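Local coordinates for kinase-associated protein B (Bacillus cereus, PDB 1Y71) that is of unknown function but belongs to the KapB family of the SH3 clan and is probably associated with a kinase, at residues Y35-L40 with T74-Q79; G11-G16 with I24-N29; Y18-Y23 with V42-V47. All blocks are in the same frame, centred on the assembly; numbering follows the deposited sequence.

Overall arrangement
All three contacts reach one antiparallel sheet; contacts 2 and 3 share strand 21-31, and contact 1 uses its neighbour 34-42. Contact 2 pairs strand 21-31 with 13-18, and contact 1 pairs 34-42 with 73-77; their centres are about 7 Å apart. Leu-40 N, 2.8 Å from Ile-24 O, probably hydrogen-bonds across the seam between them. Contact 3 takes the beginning of strand 21-31, with the turn before it, and the chain that follows strand 34-42. Its centre lies about 12 Å from that of contact 1 and about 15 Å from that of contact 2, and it packs on helices 91-104 and 112-127. Contacts 1 and 2 touch the second subunit; contact 3 does not.

Contact 1 of 3, residues Y35-L40 with T74-Q79; sequences YVVKVL and TNIPEQ
Four backbone hydrogen bonds join Tyr-35 and Val-37 to Ile-76 and Thr-74 in an antiparallel ladder. Tyr-35 N gives to Ile-76 O at 2.9 Å, and Ile-76 N returns the bond to Tyr-35 O at 2.8 Å. Val-37 and Thr-74 repeat the exchange, N to O in both directions. Between these two hydrogen-bonded pairs sits the non-hydrogen-bonded pair Val-36 and Asn-75, where Val-36 CA leans a C-H on Thr-74 O at 3.5 Å. The amide oxygen of Asn-75 comes near Tyr-35 O, but both are acceptors; OD1 is instead held by Arg-31 NH2 and Ser-34 OG.

The packing gathers on the face that carries Tyr-35, Val-37, Thr-74 and Ile-76. Ile-76 swings CG1 to the side of its own backbone N (chi1 -59°), and the extended branch ends with CD1 4.0 Å from both CB and CG2 of Val-37. Farther along, Tyr-35 CE2 meets Glu-78 CB at 3.5 Å, where the chain passes from strand into 3-10 turn. Ring and carboxylate planes stand 43° apart, and the aliphatic root of Glu-78 does the touching.

Tyr-35 OH bonds to Phe-8 N, and Val-81 of strand 81-83 packs on both Tyr-35 and Ile-76. On its other edge, strand 34-42 pairs with strand 21-31, leaving 73-77 as an outermost strand of this chain's sheet.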
# COMPACT_ATOMS: atom_id res chain seq x y z
N TYR B 35 -8.23 11.40 -15.17
CA TYR B 35 -7.97 11.55 -13.76
C TYR B 35 -6.48 11.67 -13.55
O TYR B 35 -5.71 10.99 -14.22
CB TYR B 35 -8.49 10.34 -12.99
CG TYR B 35 -9.99 10.25 -13.05
CD1 TYR B 35 -10.78 10.98 -12.16
CD2 TYR B 35 -10.62 9.45 -14.03
CE1 TYR B 35 -12.14 10.93 -12.22
CE2 TYR B 35 -12.01 9.40 -14.10
CZ TYR B 35 -12.76 10.15 -13.18
OH TYR B 35 -14.14 10.13 -13.21
N VAL B 36 -6.09 12.52 -12.60
CA VAL B 36 -4.73 12.53 -12.12
C VAL B 36 -4.70 11.44 -11.05
O VAL B 36 -5.54 11.43 -10.13
CB VAL B 36 -4.29 13.92 -11.54
CG1 VAL B 36 -2.86 13.86 -11.13
CG2 VAL B 36 -4.48 15.03 -12.62
N VAL B 37 -3.77 10.50 -11.20
CA VAL B 37 -3.62 9.36 -10.28
C VAL B 37 -2.24 9.43 -9.63
O VAL B 37 -1.21 9.51 -10.34
CB VAL B 37 -3.84 8.00 -11.06
CG1 VAL B 37 -3.54 6.76 -10.19
CG2 VAL B 37 -5.28 7.92 -11.64
N LYS B 38 -2.22 9.40 -8.30
CA LYS B 38 -0.99 9.28 -7.54
C LYS B 38 -0.66 7.81 -7.38
O LYS B 38 -1.41 7.05 -6.74
CB LYS B 38 -1.13 9.97 -6.17
CG LYS B 38 0.12 10.02 -5.27
CD LYS B 38 -0.29 10.13 -3.77
CE LYS B 38 -0.56 11.54 -3.25
NZ LYS B 38 -1.30 11.49 -1.89
N VAL B 39 0.48 7.41 -7.93
CA VAL B 39 0.87 5.99 -7.97
C VAL B 39 1.27 5.50 -6.57
O VAL B 39 2.10 6.11 -5.88
CB VAL B 39 2.02 5.75 -8.98
CG1 VAL B 39 2.57 4.31 -8.90
CG2 VAL B 39 1.58 6.06 -10.37
N LEU B 40 0.67 4.38 -6.16
CA LEU B 40 1.03 3.77 -4.87
C LEU B 40 1.70 2.39 -4.97
O LEU B 40 2.46 1.99 -4.07
CB LEU B 40 -0.21 3.66 -3.98
CG LEU B 40 -0.89 4.99 -3.65
CD1 LEU B 40 -2.25 4.75 -2.97
CD2 LEU B 40 -0.00 5.97 -2.81
N THR B 74 0.18 11.10 -12.47
CA THR B 74 0.12 11.02 -13.92
C THR B 74 -1.34 11.11 -14.34
O THR B 74 -2.22 10.61 -13.65
CB THR B 74 0.88 9.77 -14.50
OG1 THR B 74 0.01 8.65 -14.62
CG2 THR B 74 2.06 9.37 -13.62
N ASN B 75 -1.57 11.80 -15.44
CA ASN B 75 -2.87 11.88 -16.08
C ASN B 75 -3.24 10.59 -16.82
O ASN B 75 -2.48 10.11 -17.65
CB ASN B 75 -2.91 13.05 -17.04
CG ASN B 75 -4.30 13.32 -17.56
OD1 ASN B 75 -5.27 13.32 -16.79
ND2 ASN B 75 -4.42 13.58 -18.85
N ILE B 76 -4.41 10.04 -16.49
CA ILE B 76 -4.87 8.78 -17.09
C ILE B 76 -6.28 8.94 -17.62
O ILE B 76 -7.16 9.37 -16.88
CB ILE B 76 -4.74 7.58 -16.07
CG1 ILE B 76 -3.29 7.43 -15.62
CG2 ILE B 76 -5.24 6.23 -16.67
CD1 ILE B 76 -3.08 6.37 -14.59
N PRO B 77 -6.51 8.55 -18.89
CA PRO B 77 -7.86 8.66 -19.46
C PRO B 77 -8.83 7.84 -18.61
O PRO B 77 -8.46 6.76 -18.11
CB PRO B 77 -7.71 8.06 -20.87
CG PRO B 77 -6.26 8.08 -21.17
CD PRO B 77 -5.56 7.93 -19.84
N GLU B 78 -10.05 8.34 -18.48
CA GLU B 78 -11.05 7.76 -17.58
C GLU B 78 -11.43 6.29 -17.87
O GLU B 78 -11.82 5.56 -16.96
CB GLU B 78 -12.29 8.66 -17.47
CG GLU B 78 -13.19 8.61 -18.70
CD GLU B 78 -14.20 9.78 -18.79
OE1 GLU B 78 -14.25 10.65 -17.88
OE2 GLU B 78 -14.95 9.82 -19.82
N GLN B 79 -11.28 5.87 -19.12
CA GLN B 79 -11.63 4.50 -19.55
C GLN B 79 -10.63 3.49 -18.98
O GLN B 79 -10.92 2.29 -18.91
CB GLN B 79 -11.56 4.35 -21.08
CG GLN B 79 -11.91 5.61 -21.86
CD GLN B 79 -10.70 6.32 -22.42
OE1 GLN B 79 -9.91 5.74 -23.17
NE2 GLN B 79 -10.56 7.59 -22.09

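Contact 2 of 3, residues G11-G16 with I24-N29; sequences GEIVTG and IGEVTN
Val-14 and Val-27 set their side chains at about a right angle, with CG1 of Val-14 3.8 Å from CG2 of Val-27. With CG1 anti to the backbone N (chi1 172°), Val-27 is left with CG2 beside that N, and this methyl also comes near Glu-12 O. Gly-25, opposite Val-14, brings no side chain to this face, and Val-14 CG2 rests 3.7 Å from Gly-25 O.

On the other face Ile-13 slants across two neighbours. Its CG2 meets CG2 of Ile-24 at 4.1 Å, while CD1, at the end of the other branch, reaches CB of Glu-26. Glu-26 runs on as an extended chain, CG anti to the backbone N (chi1 180°), and its OE2 arrives 3.4 Å from the CA of Gly-11. Gly-11 has a positive phi, a conformation glycine adopts easily.

Four backbone bonds fix the register: Val-14 and Gly-25 exchange N-H and C=O, Val-27 N gives to Glu-12 O, and Gly-11 N gives to Val-27 O at 2.8 Å, nearly straight at 176°.

Glu-26 OE2 lies close to its counterpart in Glu-26 of the second subunit, an approach that would probably raise the affinity of one carboxylate for a proton. The hairpin 13-18/21-31 is flanked within the sheet by strand 81-83 beside 13-18 and by strand 34-42 beside 21-31.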
# COMPACT_ATOMS: atom_id res chain seq x y z
N GLY B 11 -9.50 10.97 -3.63
CA GLY B 11 -9.22 10.09 -2.52
C GLY B 11 -9.52 8.65 -2.90
O GLY B 11 -9.10 7.72 -2.22
N GLU B 12 -10.26 8.45 -3.98
CA GLU B 12 -10.65 7.09 -4.35
C GLU B 12 -9.44 6.25 -4.75
O GLU B 12 -8.60 6.70 -5.54
CB GLU B 12 -11.70 7.12 -5.45
CG GLU B 12 -12.08 5.76 -6.01
CD GLU B 12 -13.47 5.76 -6.62
OE1 GLU B 12 -13.90 4.67 -7.05
OE2 GLU B 12 -14.14 6.82 -6.66
N ILE B 13 -9.35 5.04 -4.20
CA ILE B 13 -8.33 4.05 -4.59
C ILE B 13 -8.75 3.34 -5.87
O ILE B 13 -9.87 2.82 -5.97
CB ILE B 13 -8.02 3.02 -3.47
CG1 ILE B 13 -7.68 3.75 -2.17
CG2 ILE B 13 -6.87 2.11 -3.89
CD1 ILE B 13 -6.53 4.79 -2.33
N VAL B 14 -7.86 3.35 -6.86
CA VAL B 14 -8.18 2.84 -8.22
C VAL B 14 -6.99 2.08 -8.81
O VAL B 14 -5.92 2.09 -8.24
CB VAL B 14 -8.54 4.01 -9.16
CG1 VAL B 14 -9.84 4.73 -8.67
CG2 VAL B 14 -7.34 5.00 -9.27
N THR B 15 -7.21 1.36 -9.91
CA THR B 15 -6.12 0.89 -10.74
C THR B 15 -6.12 1.81 -11.97
O THR B 15 -7.16 2.39 -12.32
CB THR B 15 -6.33 -0.59 -11.20
OG1 THR B 15 -7.56 -0.67 -11.91
CG2 THR B 15 -6.39 -1.59 -10.02
N GLY B 16 -4.94 1.97 -12.59
CA GLY B 16 -4.78 2.81 -13.78
C GLY B 16 -3.79 2.13 -14.72
O GLY B 16 -2.78 1.55 -14.29
N ILE B 24 -1.74 0.56 -9.01
CA ILE B 24 -2.74 0.95 -8.00
C ILE B 24 -2.37 2.35 -7.59
O ILE B 24 -1.17 2.67 -7.37
CB ILE B 24 -2.73 -0.02 -6.79
CG1 ILE B 24 -3.21 -1.38 -7.27
CG2 ILE B 24 -3.50 0.57 -5.56
CD1 ILE B 24 -2.79 -2.56 -6.40
N GLY B 25 -3.37 3.21 -7.47
CA GLY B 25 -3.12 4.61 -7.08
C GLY B 25 -4.30 5.28 -6.44
O GLY B 25 -5.32 4.66 -6.15
N GLU B 26 -4.16 6.57 -6.23
CA GLU B 26 -5.21 7.35 -5.60
C GLU B 26 -5.62 8.51 -6.52
O GLU B 26 -4.76 9.20 -7.05
CB GLU B 26 -4.72 7.84 -4.23
CG GLU B 26 -5.73 8.67 -3.48
CD GLU B 26 -5.12 9.42 -2.32
OE1 GLU B 26 -3.88 9.44 -2.17
OE2 GLU B 26 -5.92 10.01 -1.57
N VAL B 27 -6.91 8.68 -6.76
CA VAL B 27 -7.38 9.81 -7.55
C VAL B 27 -7.10 11.10 -6.76
O VAL B 27 -7.52 11.22 -5.61
CB VAL B 27 -8.88 9.68 -7.92
CG1 VAL B 27 -9.42 10.97 -8.57
CG2 VAL B 27 -9.09 8.45 -8.83
N THR B 28 -6.34 12.01 -7.35
CA THR B 28 -6.05 13.29 -6.69
C THR B 28 -6.66 14.52 -7.41
O THR B 28 -6.68 15.61 -6.85
CB THR B 28 -4.53 13.51 -6.46
OG1 THR B 28 -3.88 13.66 -7.71
CG2 THR B 28 -3.89 12.33 -5.70
N ASN B 29 -7.14 14.33 -8.63
CA ASN B 29 -7.83 15.41 -9.35
C ASN B 29 -8.58 14.80 -10.54
O ASN B 29 -8.16 13.77 -11.09
CB ASN B 29 -6.83 16.50 -9.82
CG ASN B 29 -7.49 17.87 -10.11
OD1 ASN B 29 -8.53 18.24 -9.53
ND2 ASN B 29 -6.86 18.64 -11.00

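Contact 3 of 3, residues Y18-Y23 with V42-V47; sequences YKTGKY and VLKHPV
A classic beta bulge marks the place where Lys-22 faces both Leu-43 and Lys-44. Its carbonyl oxygen takes two bonds, from Leu-43 N at 2.8 Å and from Lys-44 N at 2.9 Å, both donors approaching from the same face of the carbonyl plane. Lys-22 N completes the pairing by giving to Lys-44 O, and the extra residue shifts the register by one before Tyr-23 and Val-42 pair.

A type I' turn from Tyr-18 to Gly-21 presents Thr-20 to the other segment. Two bonds hold this tip. Thr-20 OG1, rotated between its backbone N and carbonyl carbon (chi1 80°), accepts a bond from Val-47 N at 2.8 Å and donates back to Lys-19 O, so both the acceptor and donor roles of the hydroxyl are used. Lys-44 stretches along the strand and bends at its last torsion (chi4 -107°), which brings NZ to Thr-20 O at 2.8 Å in the carbonyl plane. Val-47 CG2 packs against Thr-20 CB at 3.8 Å.

Tyr-23 and Val-42 run alongside each other in the same direction, with Tyr-23 CE1 4.0 Å from Val-42 CG2. The phenol oxygen continues past Pro-46 CD and is bonded to Leu-68 N. Gly-21, with no side chain, lets Tyr-23 OH pass close by. Gly-21 CA lies 3.3 Å from Lys-44 O, a C-H...O contact.

The His-45 side chain packs on helices 91-104 and 112-127, and its NE2 hydrogen-bonds Tyr-128 OH, just past the end of the second. The arrangement is that of a tight hairpin turn beside a bulged antiparallel pair, where the chain turns a corner at Leu-43 and runs on against the two helices.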
# COMPACT_ATOMS: atom_id res chain seq x y z
N TYR B 18 -1.28 2.87 -17.82
CA TYR B 18 -0.55 3.97 -18.40
C TYR B 18 0.65 3.40 -19.13
O TYR B 18 1.49 2.73 -18.51
CB TYR B 18 -0.05 4.93 -17.31
CG TYR B 18 0.71 6.12 -17.84
CD1 TYR B 18 0.03 7.26 -18.33
CD2 TYR B 18 2.11 6.12 -17.87
CE1 TYR B 18 0.73 8.36 -18.84
CE2 TYR B 18 2.82 7.21 -18.36
CZ TYR B 18 2.13 8.32 -18.84
OH TYR B 18 2.83 9.42 -19.32
N LYS B 19 0.72 3.67 -20.44
CA LYS B 19 1.83 3.23 -21.30
C LYS B 19 2.16 1.76 -21.11
O LYS B 19 3.35 1.38 -21.02
CB LYS B 19 3.07 4.11 -21.08
CG LYS B 19 2.75 5.59 -21.41
CD LYS B 19 3.88 6.24 -22.15
CE LYS B 19 3.33 7.32 -23.12
NZ LYS B 19 2.99 8.52 -22.33
N THR B 20 1.09 0.96 -21.09
CA THR B 20 1.11 -0.51 -20.95
C THR B 20 1.42 -1.02 -19.53
O THR B 20 1.36 -2.24 -19.28
CB THR B 20 2.07 -1.24 -21.97
OG1 THR B 20 3.45 -1.18 -21.52
CG2 THR B 20 1.94 -0.68 -23.39
N GLY B 21 1.74 -0.11 -18.62
CA GLY B 21 1.95 -0.47 -17.23
C GLY B 21 0.58 -0.45 -16.56
O GLY B 21 -0.36 0.17 -17.06
N LYS B 22 0.45 -1.14 -15.44
CA LYS B 22 -0.78 -1.08 -14.65
C LYS B 22 -0.42 -0.85 -13.20
O LYS B 22 0.48 -1.53 -12.66
CB LYS B 22 -1.61 -2.37 -14.79
CG LYS B 22 -3.01 -2.21 -14.20
CD LYS B 22 -3.93 -3.46 -14.47
CE LYS B 22 -5.38 -3.14 -14.16
NZ LYS B 22 -6.23 -4.35 -14.44
N TYR B 23 -1.12 0.10 -12.57
CA TYR B 23 -0.79 0.60 -11.23
C TYR B 23 -2.00 0.65 -10.31
O TYR B 23 -3.14 0.79 -10.75
CB TYR B 23 -0.19 2.05 -11.35
CG TYR B 23 1.01 2.10 -12.28
CD1 TYR B 23 2.28 1.83 -11.81
CD2 TYR B 23 0.85 2.29 -13.67
CE1 TYR B 23 3.37 1.83 -12.67
CE2 TYR B 23 1.94 2.29 -14.53
CZ TYR B 23 3.20 2.07 -14.02
OH TYR B 23 4.29 2.04 -14.86
N VAL B 42 2.72 -1.01 -8.07
CA VAL B 42 2.78 -1.54 -9.42
C VAL B 42 2.14 -2.93 -9.52
O VAL B 42 2.51 -3.83 -8.79
CB VAL B 42 4.23 -1.62 -9.95
CG1 VAL B 42 4.24 -2.02 -11.47
CG2 VAL B 42 4.98 -0.30 -9.71
N LEU B 43 1.19 -3.08 -10.44
CA LEU B 43 0.58 -4.38 -10.75
C LEU B 43 1.19 -5.03 -12.00
O LEU B 43 1.33 -6.27 -12.08
CB LEU B 43 -0.94 -4.26 -10.96
CG LEU B 43 -1.83 -4.00 -9.75
CD1 LEU B 43 -3.28 -3.77 -10.21
CD2 LEU B 43 -1.74 -5.10 -8.70
N LYS B 44 1.52 -4.20 -12.99
CA LYS B 44 2.13 -4.72 -14.21
C LYS B 44 3.19 -3.77 -14.68
O LYS B 44 2.93 -2.56 -14.81
CB LYS B 44 1.07 -4.96 -15.31
CG LYS B 44 1.70 -5.35 -16.66
CD LYS B 44 0.65 -5.26 -17.75
CE LYS B 44 1.12 -5.93 -19.03
NZ LYS B 44 1.46 -4.93 -20.09
N HIS B 45 4.40 -4.29 -14.85
CA HIS B 45 5.52 -3.50 -15.33
C HIS B 45 5.33 -3.30 -16.83
O HIS B 45 4.86 -4.21 -17.53
CB HIS B 45 6.87 -4.15 -14.97
CG HIS B 45 8.04 -3.22 -15.12
ND1 HIS B 45 8.66 -3.01 -16.34
CD2 HIS B 45 8.69 -2.44 -14.22
CE1 HIS B 45 9.66 -2.16 -16.18
NE2 HIS B 45 9.69 -1.78 -14.91
N PRO B 46 5.61 -2.07 -17.32
CA PRO B 46 5.34 -1.80 -18.74
C PRO B 46 6.21 -2.60 -19.71
O PRO B 46 7.33 -3.05 -19.37
CB PRO B 46 5.69 -0.32 -18.88
CG PRO B 46 6.65 -0.05 -17.74
CD PRO B 46 6.06 -0.86 -16.61
N VAL B 47 5.68 -2.74 -20.91
CA VAL B 47 6.35 -3.44 -21.99
C VAL B 47 7.55 -2.61 -22.42
O VAL B 47 7.51 -1.38 -22.36
CB VAL B 47 5.35 -3.66 -23.17
CG1 VAL B 47 5.94 -4.60 -24.21
CG2 VAL B 47 4.13 -4.34 -22.68